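Local coordinates for protein beta-mannosidase (PDB 4CVU) that probably hydrolyses terminal, non-reducing beta-D-mannose residues in beta-mannosides, as a fungal beta-mannosidase of glycoside hydrolase family 2, at residues A394-P397 with R398-S401; T426-D430 with W431-I435; I687-Y690 with R691-S694; L866-K870 with S871-F875; F904-R907 with P908-K912. All blocks are in the same frame, centred on the assembly; numbering follows the deposited sequence.

Contact 1: A394-P397 with R398-S401; sequences AFWP and RVTS
Backbone hydrogen bonds from Arg398 and Val399 reach back three residues, to Phe395 and Trp396, and define a short 3-10 turn. Arg398 N donates to Phe395 O at 3.1 Å, and Val399 N to Trp396 O at 2.9 Å. Trp396 O is gripped a second time by a water, 2.8 Å away, which also donates to Val399 O and so bridges the turn.

The edge of the Phe395 ring meets a face of the Arg398 guanidinium: CD2 of Phe395 lies over it, 3.6 Å from Arg398 NH2, while NH2 lies near the plane of the ring at its rim; the two planes are 76° apart. Arg398 reaches this position with CG between its own N and carbonyl carbon; this chi1 of 64° puts CG 3.3 Å from Phe395 O, and the chain then runs extended to NE.

The polar ends are met outside the turn, where Arg398 NE pairs with Asp393 and NH1 with Glu69, and Trp396 NE1 is hydrogen-bonded to Glu194. Replacing Arg398 with an alanine would probably leave Asp393 and Glu69 without this cation and the Phe395 edge without its flat cover.

The apolar contribution is smaller: Val399 CG2 lies 4.0 Å from Trp396 CE3.

The turn occupies the loop between strand 380-389 and helix 401-413, whose start is N-capped by Thr400. Phe395, Pro397 and Arg398 all press on Leu59 of helix 57-63, in the galactose-binding-like N-terminal region.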
# COMPACT_ATOMS: atom_id res chain seq x y z
N ALA A 394 13.71 13.50 0.60
CA ALA A 394 13.12 14.82 0.50
C ALA A 394 13.18 15.56 1.86
O ALA A 394 12.99 16.78 1.92
CB ALA A 394 11.71 14.76 -0.06
N PHE A 395 13.41 14.81 2.94
CA PHE A 395 13.49 15.36 4.28
C PHE A 395 14.85 15.04 4.92
O PHE A 395 15.08 13.97 5.48
CB PHE A 395 12.33 14.83 5.12
CG PHE A 395 11.02 14.89 4.40
CD1 PHE A 395 10.34 16.10 4.27
CD2 PHE A 395 10.49 13.79 3.84
CE1 PHE A 395 9.13 16.16 3.59
CE2 PHE A 395 9.31 13.84 3.14
CZ PHE A 395 8.62 15.03 3.01
N TRP A 396 15.74 16.00 4.84
CA TRP A 396 17.13 15.81 5.26
C TRP A 396 17.25 15.35 6.71
O TRP A 396 18.06 14.48 7.00
CB TRP A 396 17.96 17.08 5.01
CG TRP A 396 18.61 17.09 3.62
CD1 TRP A 396 18.19 17.79 2.53
CD2 TRP A 396 19.73 16.33 3.21
NE1 TRP A 396 19.01 17.52 1.44
CE2 TRP A 396 19.97 16.63 1.85
CE3 TRP A 396 20.59 15.44 3.86
CZ2 TRP A 396 21.01 16.08 1.15
CZ3 TRP A 396 21.61 14.90 3.18
CH2 TRP A 396 21.84 15.23 1.82
N PRO A 397 16.41 15.87 7.61
CA PRO A 397 16.55 15.38 8.97
C PRO A 397 16.49 13.86 9.17
O PRO A 397 17.10 13.36 10.12
CB PRO A 397 15.41 16.07 9.70
CG PRO A 397 15.24 17.36 8.97
CD PRO A 397 15.41 16.94 7.52
N ARG A 398 15.78 13.11 8.33
CA ARG A 398 15.67 11.67 8.59
C ARG A 398 16.79 10.89 7.92
O ARG A 398 16.84 9.66 8.02
CB ARG A 398 14.27 11.13 8.22
CG ARG A 398 13.89 11.20 6.75
CD ARG A 398 12.49 10.59 6.59
NE ARG A 398 12.00 10.68 5.23
CZ ARG A 398 10.88 10.10 4.81
NH1 ARG A 398 10.10 9.45 5.66
NH2 ARG A 398 10.52 10.18 3.55
N VAL A 399 17.69 11.58 7.22
CA VAL A 399 18.82 10.91 6.66
C VAL A 399 19.82 10.50 7.71
O VAL A 399 20.42 11.35 8.36
CB VAL A 399 19.51 11.78 5.63
CG1 VAL A 399 20.76 11.11 5.16
CG2 VAL A 399 18.56 12.05 4.50
N THR A 400 20.04 9.19 7.85
CA THR A 400 20.86 8.64 8.88
C THR A 400 22.25 8.24 8.44
O THR A 400 22.58 8.11 7.21
CB THR A 400 20.23 7.40 9.50
OG1 THR A 400 20.12 6.35 8.51
CG2 THR A 400 18.89 7.72 10.12
N SER A 401 23.08 8.11 9.46
CA SER A 401 24.43 7.58 9.33
C SER A 401 24.46 6.16 8.72
O SER A 401 25.22 5.88 7.78
CB SER A 401 25.08 7.63 10.72
OG SER A 401 26.28 6.96 10.75
O HOH W 1 20.38 14.14 8.49

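Contact 2: T426-D430 with W431-I435; sequences TYLPD and WIYDI. With CD (cadmium ion), chain R; CD (cadmium ion), chain S.
Asp430 and Asp434, one helical turn apart at the start of helix 430-439, form a carboxylate pair that holds a cadmium ion; the helix follows a parallel strand of the (beta/alpha)8 barrel expected of this family. The first cadmium (chain R) is chelated by both oxygens of each residue, the closest being Asp430 OD2 at 2.3 Å. Two waters add to its shell. The carboxylate planes stand 88° apart, so the groups grip the ion crosswise. Asp430 OD1 also binds the second cadmium (chain S), at 2.7 Å, and thus bridges the two ions; His477 and two waters are its other ligands. The doubly positive ions probably offset the repulsion between the two carboxylates.

The spacing is set by the helix. Asp434 N donates to Asp430 O at 2.9 Å, while Asp434 CG, anti to its carbonyl carbon (chi1 -77°), swings back toward the first turn. Pro429 is the N-cap residue, and its carbonyl oxygen receives the N-H of Ile432. On the buried side Leu428 crosses the side chains of Ile432 and Tyr433 at about a right angle, its CD1 meeting Ile432 CG2 and its CB meeting Tyr433 CE1. The CB of Pro429 lies alongside the pyrrole end of Trp431, nearest CD1. Tyr433 OH is hydrogen-bonded to Ser445 and to a water at the edge of its ring, and that same water accepts from Leu428 N at 2.9 Å.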
# COMPACT_ATOMS: atom_id res chain seq x y z
N THR A 426 21.79 20.42 -1.53
CA THR A 426 22.33 21.21 -0.45
C THR A 426 23.81 21.05 -0.15
O THR A 426 24.42 20.11 -0.64
CB THR A 426 21.54 20.87 0.82
OG1 THR A 426 21.68 21.94 1.77
CG2 THR A 426 22.00 19.61 1.43
N TYR A 427 24.34 21.93 0.73
CA TYR A 427 25.68 21.75 1.31
C TYR A 427 25.61 20.63 2.33
O TYR A 427 24.84 20.70 3.27
CB TYR A 427 26.25 23.04 1.98
CG TYR A 427 26.19 24.25 1.08
CD1 TYR A 427 27.17 24.47 0.12
CD2 TYR A 427 25.11 25.12 1.13
CE1 TYR A 427 27.10 25.56 -0.74
CE2 TYR A 427 25.03 26.22 0.29
CZ TYR A 427 26.01 26.41 -0.66
OH TYR A 427 25.89 27.49 -1.51
N LEU A 428 26.42 19.58 2.13
CA LEU A 428 26.35 18.42 2.99
C LEU A 428 26.83 18.74 4.38
O LEU A 428 27.79 19.50 4.60
CB LEU A 428 27.15 17.23 2.43
CG LEU A 428 26.77 16.71 1.04
CD1 LEU A 428 27.63 15.52 0.70
CD2 LEU A 428 25.30 16.35 0.93
N PRO A 429 26.18 18.13 5.37
CA PRO A 429 26.66 18.29 6.74
C PRO A 429 28.04 17.66 6.93
O PRO A 429 28.41 16.75 6.19
CB PRO A 429 25.60 17.52 7.56
CG PRO A 429 24.39 17.50 6.70
CD PRO A 429 24.87 17.47 5.28
N ASP A 430 28.80 18.17 7.91
CA ASP A 430 30.12 17.67 8.24
C ASP A 430 30.19 16.13 8.31
O ASP A 430 31.14 15.53 7.80
CB ASP A 430 30.64 18.30 9.58
CG ASP A 430 31.92 17.61 10.12
OD1 ASP A 430 33.01 17.60 9.45
OD2 ASP A 430 31.86 17.07 11.24
N TRP A 431 29.21 15.50 8.94
CA TRP A 431 29.26 14.07 9.14
C TRP A 431 29.29 13.24 7.84
O TRP A 431 29.85 12.15 7.84
CB TRP A 431 28.19 13.58 10.11
CG TRP A 431 26.78 13.65 9.63
CD1 TRP A 431 25.89 14.67 9.82
CD2 TRP A 431 26.07 12.63 8.94
NE1 TRP A 431 24.68 14.36 9.26
CE2 TRP A 431 24.75 13.11 8.71
CE3 TRP A 431 26.41 11.35 8.47
CZ2 TRP A 431 23.78 12.34 8.05
CZ3 TRP A 431 25.45 10.60 7.82
CH2 TRP A 431 24.14 11.10 7.62
N ILE A 432 28.77 13.78 6.74
CA ILE A 432 28.77 13.07 5.47
C ILE A 432 30.14 13.21 4.77
O ILE A 432 30.64 12.24 4.22
CB ILE A 432 27.62 13.54 4.54
CG1 ILE A 432 26.28 13.18 5.16
CG2 ILE A 432 27.75 12.90 3.16
CD1 ILE A 432 25.06 13.61 4.36
N TYR A 433 30.71 14.41 4.77
CA TYR A 433 32.09 14.62 4.30
C TYR A 433 33.04 13.77 5.14
O TYR A 433 34.02 13.27 4.63
CB TYR A 433 32.52 16.10 4.37
CG TYR A 433 32.11 16.94 3.15
CD1 TYR A 433 30.88 17.59 3.10
CD2 TYR A 433 32.98 17.12 2.08
CE1 TYR A 433 30.50 18.36 1.98
CE2 TYR A 433 32.62 17.90 0.98
CZ TYR A 433 31.38 18.52 0.94
OH TYR A 433 30.99 19.30 -0.15
N ASP A 434 32.76 13.57 6.43
CA ASP A 434 33.59 12.69 7.25
C ASP A 434 33.68 11.28 6.69
O ASP A 434 34.76 10.67 6.72
CB ASP A 434 33.02 12.57 8.67
CG ASP A 434 33.32 13.76 9.51
OD1 ASP A 434 34.13 14.66 9.10
OD2 ASP A 434 32.73 13.79 10.61
N ILE A 435 32.56 10.76 6.23
CA ILE A 435 32.50 9.44 5.69
C ILE A 435 33.36 9.42 4.41
O ILE A 435 34.20 8.54 4.19
CB ILE A 435 31.04 9.06 5.40
CG1 ILE A 435 30.35 8.76 6.75
CG2 ILE A 435 30.99 7.80 4.53
CD1 ILE A 435 28.86 8.80 6.71
CD CD R . 33.80 15.89 11.41
CD CD S . 33.30 20.21 9.87
O HOH W 2 28.10 20.12 -0.17
O HOH W 3 33.33 15.22 13.37
O HOH W 4 36.10 17.01 11.64
O HOH W 5 33.05 19.87 12.51
O HOH W 6 31.94 20.53 7.86

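Contact 3: I687-Y690 with R691-S694; sequences IQFY and RRGS
Arg691 runs alongside Ile687, one turn earlier in helix 664-692, and its side chain can be traced outward from that neighbour. Arg691 N donates to Ile687 O at 2.9 Å, the regular helical bond. Arg691 CB and CG both come close to that oxygen, with CG 3.2 Å from Ile687 O. CG and CD then pass Ile687 CG2, CD at 4.0 Å from it. At chi3 (68°) the chain bends and carries the guanidinium away from Ile687: NH1 is hydrogen-bonded to the carbonyl oxygens of Thr736 and Glu738, and NH2 makes a weak bond to that of His739. A leucine in its place would probably leave the carbonyls of Thr736 and Glu738 without these donors and cut a tie between this helix and the end of helix 729-736.

Arg692 goes another way. Its NE donates to a water, 3.0 Å off, that in turn donates to Phe689 O, and its NH2 comes obliquely to within 3.6 Å of Phe689 CD1. Phe745 and Trp756 make cation-pi contacts with this guanidinium.

Phe689 O also accepts from Gly693 N, at 3.3 Å. Near the end of the helix Arg691 O receives both Ser694 OG, at 2.8 Å, and Ser694 N. Two arginines at the C-terminal end of a helix would probably be favoured by its partial negative charge; Arg691 is met by neutral carbonyls, Arg692 by aromatic rings, a water and a long, weak ion pair with Glu754.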
# COMPACT_ATOMS: atom_id res chain seq x y z
N ILE A 687 30.51 4.45 -20.88
CA ILE A 687 31.68 4.46 -20.03
C ILE A 687 32.95 3.91 -20.71
O ILE A 687 34.03 4.45 -20.52
CB ILE A 687 31.46 3.65 -18.75
CG1 ILE A 687 30.43 4.37 -17.86
CG2 ILE A 687 32.82 3.54 -18.05
CD1 ILE A 687 29.94 3.58 -16.66
N GLN A 688 32.83 2.80 -21.42
CA GLN A 688 33.99 2.21 -22.08
C GLN A 688 34.51 3.15 -23.19
O GLN A 688 35.69 3.23 -23.43
CB GLN A 688 33.66 0.84 -22.66
CG GLN A 688 32.66 0.81 -23.82
CD GLN A 688 32.40 -0.59 -24.34
OE1 GLN A 688 32.31 -1.57 -23.59
NE2 GLN A 688 32.29 -0.70 -25.67
N PHE A 689 33.61 3.88 -23.82
CA PHE A 689 34.01 4.88 -24.85
C PHE A 689 34.73 6.10 -24.22
O PHE A 689 35.74 6.57 -24.72
CB PHE A 689 32.77 5.32 -25.64
CG PHE A 689 32.97 6.54 -26.47
CD1 PHE A 689 33.42 6.45 -27.76
CD2 PHE A 689 32.71 7.79 -25.93
CE1 PHE A 689 33.60 7.56 -28.51
CE2 PHE A 689 32.92 8.93 -26.68
CZ PHE A 689 33.36 8.82 -27.97
N TYR A 690 34.21 6.58 -23.09
CA TYR A 690 34.88 7.67 -22.36
C TYR A 690 36.27 7.24 -21.87
O TYR A 690 37.25 7.98 -22.02
CB TYR A 690 34.04 8.18 -21.18
CG TYR A 690 32.70 8.79 -21.56
CD1 TYR A 690 32.58 9.62 -22.67
CD2 TYR A 690 31.53 8.47 -20.82
CE1 TYR A 690 31.34 10.13 -23.04
CE2 TYR A 690 30.31 8.98 -21.19
CZ TYR A 690 30.20 9.81 -22.29
OH TYR A 690 28.96 10.35 -22.67
N ARG A 691 36.35 6.04 -21.29
CA ARG A 691 37.62 5.55 -20.76
C ARG A 691 38.70 5.31 -21.79
O ARG A 691 39.83 5.63 -21.53
CB ARG A 691 37.43 4.27 -20.02
CG ARG A 691 36.69 4.50 -18.71
CD ARG A 691 36.81 3.25 -17.89
NE ARG A 691 38.18 2.99 -17.42
CZ ARG A 691 38.48 2.01 -16.56
NH1 ARG A 691 37.51 1.22 -16.08
NH2 ARG A 691 39.73 1.84 -16.15
N ARG A 692 38.35 4.66 -22.88
CA ARG A 692 39.26 4.53 -24.05
C ARG A 692 39.83 5.88 -24.53
O ARG A 692 40.95 5.98 -25.06
CB ARG A 692 38.53 3.84 -25.20
CG ARG A 692 39.40 3.64 -26.44
CD ARG A 692 38.67 3.03 -27.62
NE ARG A 692 37.63 3.92 -28.13
CZ ARG A 692 36.81 3.62 -29.14
NH1 ARG A 692 36.91 2.45 -29.77
NH2 ARG A 692 35.88 4.49 -29.51
N GLY A 693 39.00 6.91 -24.43
CA GLY A 693 39.42 8.26 -24.78
C GLY A 693 40.63 8.79 -24.01
O GLY A 693 41.23 9.74 -24.44
N SER A 694 40.96 8.17 -22.87
CA SER A 694 42.15 8.51 -22.10
C SER A 694 43.41 8.42 -22.95
O SER A 694 44.33 9.18 -22.75
CB SER A 694 42.31 7.56 -20.90
OG SER A 694 42.55 6.22 -21.32
O HOH W 7 36.71 6.59 -27.09

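Contact 4: L866-K870 with S871-F875; sequences LSYNK and STKKF
Tyr868 and Phe875 face one another as an antiparallel non-hydrogen-bonded pair, their CA atoms 4.4 Å apart, and beside it Asn869 N donates to Lys874 O at 2.9 Å. The return bond from Lys874 N to Asn869 O is weak. The two aromatic side chains lie on the same sheet face: Tyr868 CD1 sits 3.4 Å above the plane of the Phe875 ring, over its centre, with the ring planes inclined by 48°. Tyr868 CG, anti to the backbone N (chi1 -176°), directs the ring across its partner and leaves OH 3.4 Å from Lys873 CA. A water links that hydroxyl with Lys873 O.

These residues close the beta hairpin of strands 864-869 and 874-879 in the Ig-fold domain, the first strand lying at the edge of its sheet. In the connecting loop Asn869 OD1 receives Thr872 N at 2.9 Å, nearly straight (173°) but from above the amide plane, and a weaker bond from Ser871 N. Thr872 OG1 then accepts from Lys874 N at 3.2 Å, an ST turn. On the face that carries both rings, Phe875 also touches Trp927 and Val931, and Tyr868 touches Thr928.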
# COMPACT_ATOMS: atom_id res chain seq x y z
N LEU A 866 20.44 -23.03 -8.49
CA LEU A 866 20.91 -22.07 -7.52
C LEU A 866 20.88 -22.73 -6.16
O LEU A 866 19.92 -23.42 -5.83
CB LEU A 866 19.98 -20.84 -7.54
CG LEU A 866 20.26 -19.70 -6.55
CD1 LEU A 866 21.56 -19.03 -6.90
CD2 LEU A 866 19.12 -18.67 -6.52
N SER A 867 21.95 -22.54 -5.40
CA SER A 867 22.02 -23.08 -4.04
C SER A 867 22.84 -22.14 -3.19
O SER A 867 23.61 -21.33 -3.72
CB SER A 867 22.65 -24.49 -4.03
OG SER A 867 23.85 -24.52 -4.77
N TYR A 868 22.68 -22.27 -1.89
CA TYR A 868 23.43 -21.44 -0.96
C TYR A 868 24.20 -22.30 0.03
O TYR A 868 23.69 -23.31 0.53
CB TYR A 868 22.49 -20.51 -0.18
CG TYR A 868 23.22 -19.56 0.75
CD1 TYR A 868 23.97 -18.50 0.24
CD2 TYR A 868 23.14 -19.71 2.13
CE1 TYR A 868 24.64 -17.62 1.09
CE2 TYR A 868 23.79 -18.82 2.99
CZ TYR A 868 24.54 -17.79 2.46
OH TYR A 868 25.17 -16.95 3.29
N ASN A 869 25.43 -21.87 0.32
CA ASN A 869 26.32 -22.59 1.24
C ASN A 869 26.51 -21.71 2.46
O ASN A 869 27.09 -20.65 2.37
CB ASN A 869 27.65 -22.91 0.57
CG ASN A 869 28.55 -23.79 1.44
OD1 ASN A 869 28.88 -23.42 2.57
ND2 ASN A 869 28.94 -24.97 0.92
N LYS A 870 25.99 -22.16 3.59
CA LYS A 870 25.99 -21.35 4.80
C LYS A 870 27.36 -21.21 5.45
O LYS A 870 27.58 -20.31 6.25
CB LYS A 870 25.06 -21.96 5.82
CG LYS A 870 23.61 -21.96 5.41
CD LYS A 870 22.76 -22.50 6.55
CE LYS A 870 21.32 -22.04 6.48
NZ LYS A 870 20.67 -22.67 5.34
N SER A 871 28.27 -22.11 5.15
CA SER A 871 29.62 -22.01 5.69
C SER A 871 30.43 -21.02 4.87
O SER A 871 31.05 -20.13 5.42
CB SER A 871 30.27 -23.41 5.70
OG SER A 871 31.67 -23.29 5.75
N THR A 872 30.40 -21.17 3.56
CA THR A 872 31.17 -20.30 2.68
C THR A 872 30.48 -18.96 2.43
O THR A 872 31.10 -18.04 1.93
CB THR A 872 31.36 -20.95 1.30
OG1 THR A 872 30.08 -21.08 0.66
CG2 THR A 872 32.03 -22.33 1.45
N LYS A 873 29.19 -18.90 2.75
CA LYS A 873 28.33 -17.75 2.47
C LYS A 873 28.30 -17.36 0.99
O LYS A 873 28.13 -16.20 0.65
CB LYS A 873 28.70 -16.57 3.36
CG LYS A 873 28.66 -16.90 4.85
CD LYS A 873 28.48 -15.62 5.65
CE LYS A 873 29.11 -15.69 7.03
NZ LYS A 873 29.48 -14.34 7.53
N LYS A 874 28.44 -18.35 0.13
CA LYS A 874 28.39 -18.16 -1.29
C LYS A 874 27.11 -18.82 -1.86
O LYS A 874 26.62 -19.85 -1.33
CB LYS A 874 29.63 -18.78 -1.95
CG LYS A 874 30.94 -18.07 -1.61
CD LYS A 874 31.25 -16.92 -2.56
CE LYS A 874 32.75 -16.64 -2.62
NZ LYS A 874 33.14 -15.93 -1.39
N PHE A 875 26.59 -18.19 -2.92
CA PHE A 875 25.58 -18.79 -3.76
C PHE A 875 26.33 -19.44 -4.89
O PHE A 875 27.27 -18.85 -5.44
CB PHE A 875 24.61 -17.73 -4.32
CG PHE A 875 23.70 -17.14 -3.30
CD1 PHE A 875 22.47 -17.73 -3.00
CD2 PHE A 875 24.06 -16.00 -2.63
CE1 PHE A 875 21.64 -17.19 -2.04
CE2 PHE A 875 23.23 -15.45 -1.67
CZ PHE A 875 22.02 -16.05 -1.38
O HOH W 8 25.60 -14.48 1.86

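Contact 5: F904-R907 with P908-K912; sequences FVLR and PGEKK
Arg907 N and the carboxylate of Glu910 make the straighter of the two hydrogen bonds of this turn: N-H points to OE1 at 3.0 Å with an angle of 174°, and OE1 is met nearly along its C-O axis. The backbone bond in the reverse sense, Glu910 N to Arg907 O at 3.3 Å, is weak, so much of the hold comes from the side chain. Glu910 CG is anti to the backbone N (chi1 170°) and the chain continues extended, which carries the carboxylate back across the turn.

A second contact lies farther from the bend. Lys912 CD rests over one face of the Phe904 ring, 3.5 Å from its centroid in a CH-pi contact. Beyond it NZ stands over the same ring, 4.8 Å from the centroid and 13° off the normal, a cation-pi geometry. Leu906 CD1 touches both partners, 3.8 Å from Glu910 CD and equally far from Lys912 CB.

Outer residues fix these positions. The charged end of Lys912 forms a salt bridge with Asp901, Phe904 O is hydrogen-bonded to Thr887 OG1, and Leu906 packs on Val877 and Ala879. Glu910 O, by contrast, is buried with no partner in the model.

The chain between the strands is a type II beta turn from Arg907 to Glu910, with Gly909 at its third position and positive phi. It carries the chain from strand 904-906, in the three-stranded sheet, to strand 911-921, in the four-stranded one, a crossing between the two sheets of an Ig-like beta sandwich.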
# COMPACT_ATOMS: atom_id res chain seq x y z
N PHE A 904 25.48 -11.39 -15.53
CA PHE A 904 26.64 -11.99 -16.15
C PHE A 904 26.27 -13.14 -17.12
O PHE A 904 25.16 -13.69 -17.10
CB PHE A 904 27.63 -12.49 -15.08
CG PHE A 904 26.99 -13.32 -13.98
CD1 PHE A 904 26.73 -14.66 -14.16
CD2 PHE A 904 26.66 -12.74 -12.76
CE1 PHE A 904 26.15 -15.41 -13.15
CE2 PHE A 904 26.09 -13.49 -11.74
CZ PHE A 904 25.83 -14.84 -11.95
N VAL A 905 27.18 -13.43 -18.03
CA VAL A 905 27.06 -14.56 -18.90
C VAL A 905 27.58 -15.80 -18.22
O VAL A 905 28.58 -15.77 -17.58
CB VAL A 905 27.82 -14.34 -20.25
CG1 VAL A 905 27.83 -15.59 -21.09
CG2 VAL A 905 27.19 -13.20 -21.02
N LEU A 906 26.87 -16.89 -18.38
CA LEU A 906 27.24 -18.13 -17.76
C LEU A 906 27.14 -19.25 -18.79
O LEU A 906 26.14 -19.34 -19.46
CB LEU A 906 26.27 -18.40 -16.65
CG LEU A 906 26.67 -19.27 -15.50
CD1 LEU A 906 27.86 -18.74 -14.77
CD2 LEU A 906 25.46 -19.40 -14.61
N ARG A 907 28.17 -20.10 -18.89
CA ARG A 907 28.17 -21.23 -19.83
C ARG A 907 28.02 -22.50 -19.04
O ARG A 907 28.41 -22.55 -17.94
CB ARG A 907 29.48 -21.34 -20.59
CG ARG A 907 30.21 -20.07 -20.88
CD ARG A 907 31.18 -20.32 -21.99
NE ARG A 907 32.51 -19.88 -21.66
CZ ARG A 907 33.62 -20.52 -22.01
NH1 ARG A 907 33.57 -21.66 -22.70
NH2 ARG A 907 34.77 -20.02 -21.64
N PRO A 908 27.46 -23.53 -19.65
CA PRO A 908 27.09 -24.69 -18.87
C PRO A 908 28.30 -25.42 -18.36
O PRO A 908 29.36 -25.37 -18.99
CB PRO A 908 26.28 -25.53 -19.85
CG PRO A 908 26.73 -25.11 -21.19
CD PRO A 908 27.10 -23.68 -21.07
N GLY A 909 28.15 -26.04 -17.20
CA GLY A 909 29.25 -26.73 -16.54
C GLY A 909 30.10 -25.78 -15.71
O GLY A 909 30.57 -26.16 -14.64
N GLU A 910 30.32 -24.56 -16.22
CA GLU A 910 31.00 -23.50 -15.47
C GLU A 910 30.19 -23.24 -14.22
O GLU A 910 28.99 -22.96 -14.28
CB GLU A 910 31.11 -22.21 -16.30
CG GLU A 910 31.59 -20.96 -15.53
CD GLU A 910 31.30 -19.62 -16.21
OE1 GLU A 910 30.64 -19.58 -17.27
OE2 GLU A 910 31.73 -18.57 -15.67
N LYS A 911 30.85 -23.32 -13.09
CA LYS A 911 30.22 -23.00 -11.83
C LYS A 911 30.72 -21.60 -11.41
O LYS A 911 31.91 -21.30 -11.45
CB LYS A 911 30.55 -24.06 -10.77
CG LYS A 911 29.37 -24.95 -10.34
CD LYS A 911 29.31 -26.29 -11.05
CE LYS A 911 28.95 -27.40 -10.06
NZ LYS A 911 28.60 -28.71 -10.70
N LYS A 912 29.77 -20.74 -11.08
CA LYS A 912 30.08 -19.43 -10.55
C LYS A 912 29.63 -19.35 -9.11
O LYS A 912 28.52 -19.72 -8.78
CB LYS A 912 29.39 -18.33 -11.36
CG LYS A 912 29.74 -16.96 -10.77
CD LYS A 912 29.17 -15.82 -11.56
CE LYS A 912 30.22 -15.12 -12.39
NZ LYS A 912 30.97 -14.11 -11.60

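The five contacts follow one another along the chain without overlap. Contacts 1 and 2 lie in the barrel region, centres about 12 Å apart, and touch: Trp431 packs on the stretch from Val399 to Ser401, and Trp396 meets Thr426. Contact 3 lies toward the C-terminal end of helix 664-692, about 31 Å from contact 2 centre to centre and on the far side of the chain's centre from contact 1. Contacts 4 and 5 share the C-terminal Ig-fold domain, their centres about 16 Å apart, and reach neighbouring strands 874-879 and 911-921. The nearest atoms of contacts 3 and 5 are about 13 Å apart. The two pairs thus sit in separate parts of the fold, with contact 3 between them in chain order.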